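Local coordinates for protein ribosomal RNA small subunit methyltransferase D (Haemophilus influenzae, PDB 2IFT) that probably methylates N2 of guanine 966 of 16S rRNA in the assembled 30S particle, with S-adenosyl-L-methionine as methyl donor, at residues 57-62 / 130-135. Sequence-based numbering, arbitrary orientation.
Sequences CLDGFA and FLDPPF
The carbonyl oxygen of F130 accepts from G60 N at 2.9 Å, and a water lies 2.8 Å from the same F130 O. That water accepts from F61 N (2.6 Å) and lies 2.5 Å from D132 OD1, with more acceptors around it than it has protons to give; it bridges the two segments just beyond the end of their parallel strands. One step back, F130 N gives L58 O a nearly straight bond (2.9 Å, 168° at the hydrogen), which with the G60 bond makes the parallel bridge of D59 with F130. D59 OD1 and D132 OD1 lie 4.2 Å apart; D59 OD2 takes the backbone N-H of G68. The F61 ring, with CG anti to its carbonyl carbon (chi1 -60°), turns toward 130-135: P133 CB sits over the centre of one face in a CH-pi contact (3.4 Å to the F61 ring centroid), while L131 CD2 meets the edge at CE1. In this Rossmann-like fold, as in related methyltransferases, the D59-G60-F61 turn probably helps bind the cofactor and the DPPF motif from D132 the target base. Helix 66-73 packs on D59, F130 and D132, helix 139-149 takes L131 and P133, and strand 78-82 flanks 56-59 across from 126-131.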
loop_
_atom_site.group_PDB
_atom_site.type_symbol
_atom_site.label_atom_id
_atom_site.label_comp_id
_atom_site.label_asym_id
_atom_site.label_seq_id
_atom_site.Cartn_x
_atom_site.Cartn_y
_atom_site.Cartn_z
ATOM N N CYS A 57 3.761 3.573 -5.970
ATOM C CA CYS A 57 3.163 2.757 -4.925
ATOM C C CYS A 57 2.098 1.758 -5.353
ATOM O O CYS A 57 1.453 1.891 -6.399
ATOM C CB CYS A 57 2.555 3.667 -3.865
ATOM S SG CYS A 57 3.620 5.042 -3.423
ATOM N N LEU A 58 1.926 0.764 -4.491
ATOM C CA LEU A 58 0.935 -0.271 -4.650
ATOM C C LEU A 58 0.139 -0.320 -3.347
ATOM O O LEU A 58 0.707 -0.483 -2.271
ATOM C CB LEU A 58 1.593 -1.636 -4.882
ATOM C CG LEU A 58 0.604 -2.817 -4.769
ATOM C CD1 LEU A 58 -0.502 -2.661 -5.813
ATOM C CD2 LEU A 58 1.328 -4.144 -4.968
ATOM N N ASP A 59 -1.171 -0.126 -3.440
ATOM C CA ASP A 59 -2.020 -0.228 -2.269
ATOM C C ASP A 59 -2.666 -1.562 -2.582
ATOM O O ASP A 59 -3.642 -1.639 -3.352
ATOM C CB ASP A 59 -3.070 0.888 -2.204
ATOM C CG ASP A 59 -3.775 0.931 -0.848
ATOM O OD1 ASP A 59 -3.768 -0.104 -0.154
ATOM O OD2 ASP A 59 -4.343 1.974 -0.472
ATOM N N GLY A 60 -2.075 -2.607 -2.004
ATOM C CA GLY A 60 -2.485 -3.981 -2.242
ATOM C C GLY A 60 -3.934 -4.366 -2.106
ATOM O O GLY A 60 -4.466 -5.088 -2.951
ATOM N N PHE A 61 -4.561 -3.916 -1.031
ATOM C CA PHE A 61 -5.958 -4.216 -0.761
ATOM C C PHE A 61 -6.582 -2.864 -0.396
ATOM O O PHE A 61 -6.885 -2.602 0.757
ATOM C CB PHE A 61 -6.065 -5.205 0.413
ATOM C CG PHE A 61 -5.362 -6.522 0.172
ATOM C CD1 PHE A 61 -3.976 -6.609 0.212
ATOM C CD2 PHE A 61 -6.089 -7.664 -0.145
ATOM C CE1 PHE A 61 -3.322 -7.812 -0.062
ATOM C CE2 PHE A 61 -5.448 -8.876 -0.424
ATOM C CZ PHE A 61 -4.065 -8.952 -0.385
ATOM N N ALA A 62 -6.748 -2.023 -1.414
ATOM C CA ALA A 62 -7.280 -0.675 -1.292
ATOM C C ALA A 62 -8.394 -0.420 -0.281
ATOM O O ALA A 62 -8.169 0.229 0.734
ATOM C CB ALA A 62 -7.714 -0.187 -2.666
ATOM N N PHE A 130 1.687 -1.124 0.342
ATOM C CA PHE A 130 0.798 -1.159 1.502
ATOM C C PHE A 130 0.009 -2.467 1.469
ATOM O O PHE A 130 -0.785 -2.699 0.547
ATOM C CB PHE A 130 -0.214 -0.001 1.474
ATOM C CG PHE A 130 0.404 1.358 1.342
ATOM C CD1 PHE A 130 0.310 2.060 0.146
ATOM C CD2 PHE A 130 1.094 1.933 2.407
ATOM C CE1 PHE A 130 0.895 3.322 0.003
ATOM C CE2 PHE A 130 1.680 3.193 2.276
ATOM C CZ PHE A 130 1.578 3.889 1.061
ATOM N N LEU A 131 0.233 -3.322 2.459
ATOM C CA LEU A 131 -0.471 -4.594 2.561
ATOM C C LEU A 131 -1.258 -4.673 3.863
ATOM O O LEU A 131 -0.689 -4.981 4.917
ATOM C CB LEU A 131 0.510 -5.759 2.534
ATOM C CG LEU A 131 1.267 -6.053 1.254
ATOM C CD1 LEU A 131 2.201 -7.208 1.510
ATOM C CD2 LEU A 131 0.297 -6.382 0.137
ATOM N N ASP A 132 -2.555 -4.390 3.796
ATOM C CA ASP A 132 -3.399 -4.465 4.980
ATOM C C ASP A 132 -4.686 -5.253 4.702
ATOM O O ASP A 132 -5.793 -4.732 4.813
ATOM C CB ASP A 132 -3.716 -3.061 5.500
ATOM C CG ASP A 132 -4.587 -2.263 4.549
ATOM O OD1 ASP A 132 -4.381 -2.366 3.320
ATOM O OD2 ASP A 132 -5.474 -1.525 5.034
ATOM N N PRO A 133 -4.549 -6.530 4.332
ATOM C CA PRO A 133 -5.725 -7.354 4.055
ATOM C C PRO A 133 -6.333 -7.901 5.346
ATOM O O PRO A 133 -5.755 -7.775 6.426
ATOM C CB PRO A 133 -5.159 -8.466 3.190
ATOM C CG PRO A 133 -3.836 -8.686 3.808
ATOM C CD PRO A 133 -3.318 -7.268 4.000
ATOM N N PRO A 134 -7.520 -8.514 5.247
ATOM C CA PRO A 134 -8.174 -9.076 6.431
ATOM C C PRO A 134 -7.261 -10.118 7.063
ATOM O O PRO A 134 -6.388 -10.672 6.392
ATOM C CB PRO A 134 -9.447 -9.685 5.855
ATOM C CG PRO A 134 -9.776 -8.747 4.734
ATOM C CD PRO A 134 -8.422 -8.545 4.079
ATOM N N PHE A 135 -7.476 -10.395 8.345
ATOM C CA PHE A 135 -6.658 -11.360 9.078
ATOM C C PHE A 135 -7.160 -12.798 9.011
ATOM O O PHE A 135 -8.153 -13.106 8.351
ATOM C CB PHE A 135 -6.586 -10.956 10.550
ATOM C CG PHE A 135 -6.196 -9.525 10.778
ATOM C CD1 PHE A 135 -6.555 -8.882 11.959
ATOM C CD2 PHE A 135 -5.462 -8.823 9.830
ATOM C CE1 PHE A 135 -6.186 -7.557 12.192
ATOM C CE2 PHE A 135 -5.088 -7.500 10.054
ATOM C CZ PHE A 135 -5.453 -6.866 11.241
HETATM O O HOH W 1 -3.524 -2.685 1.016
#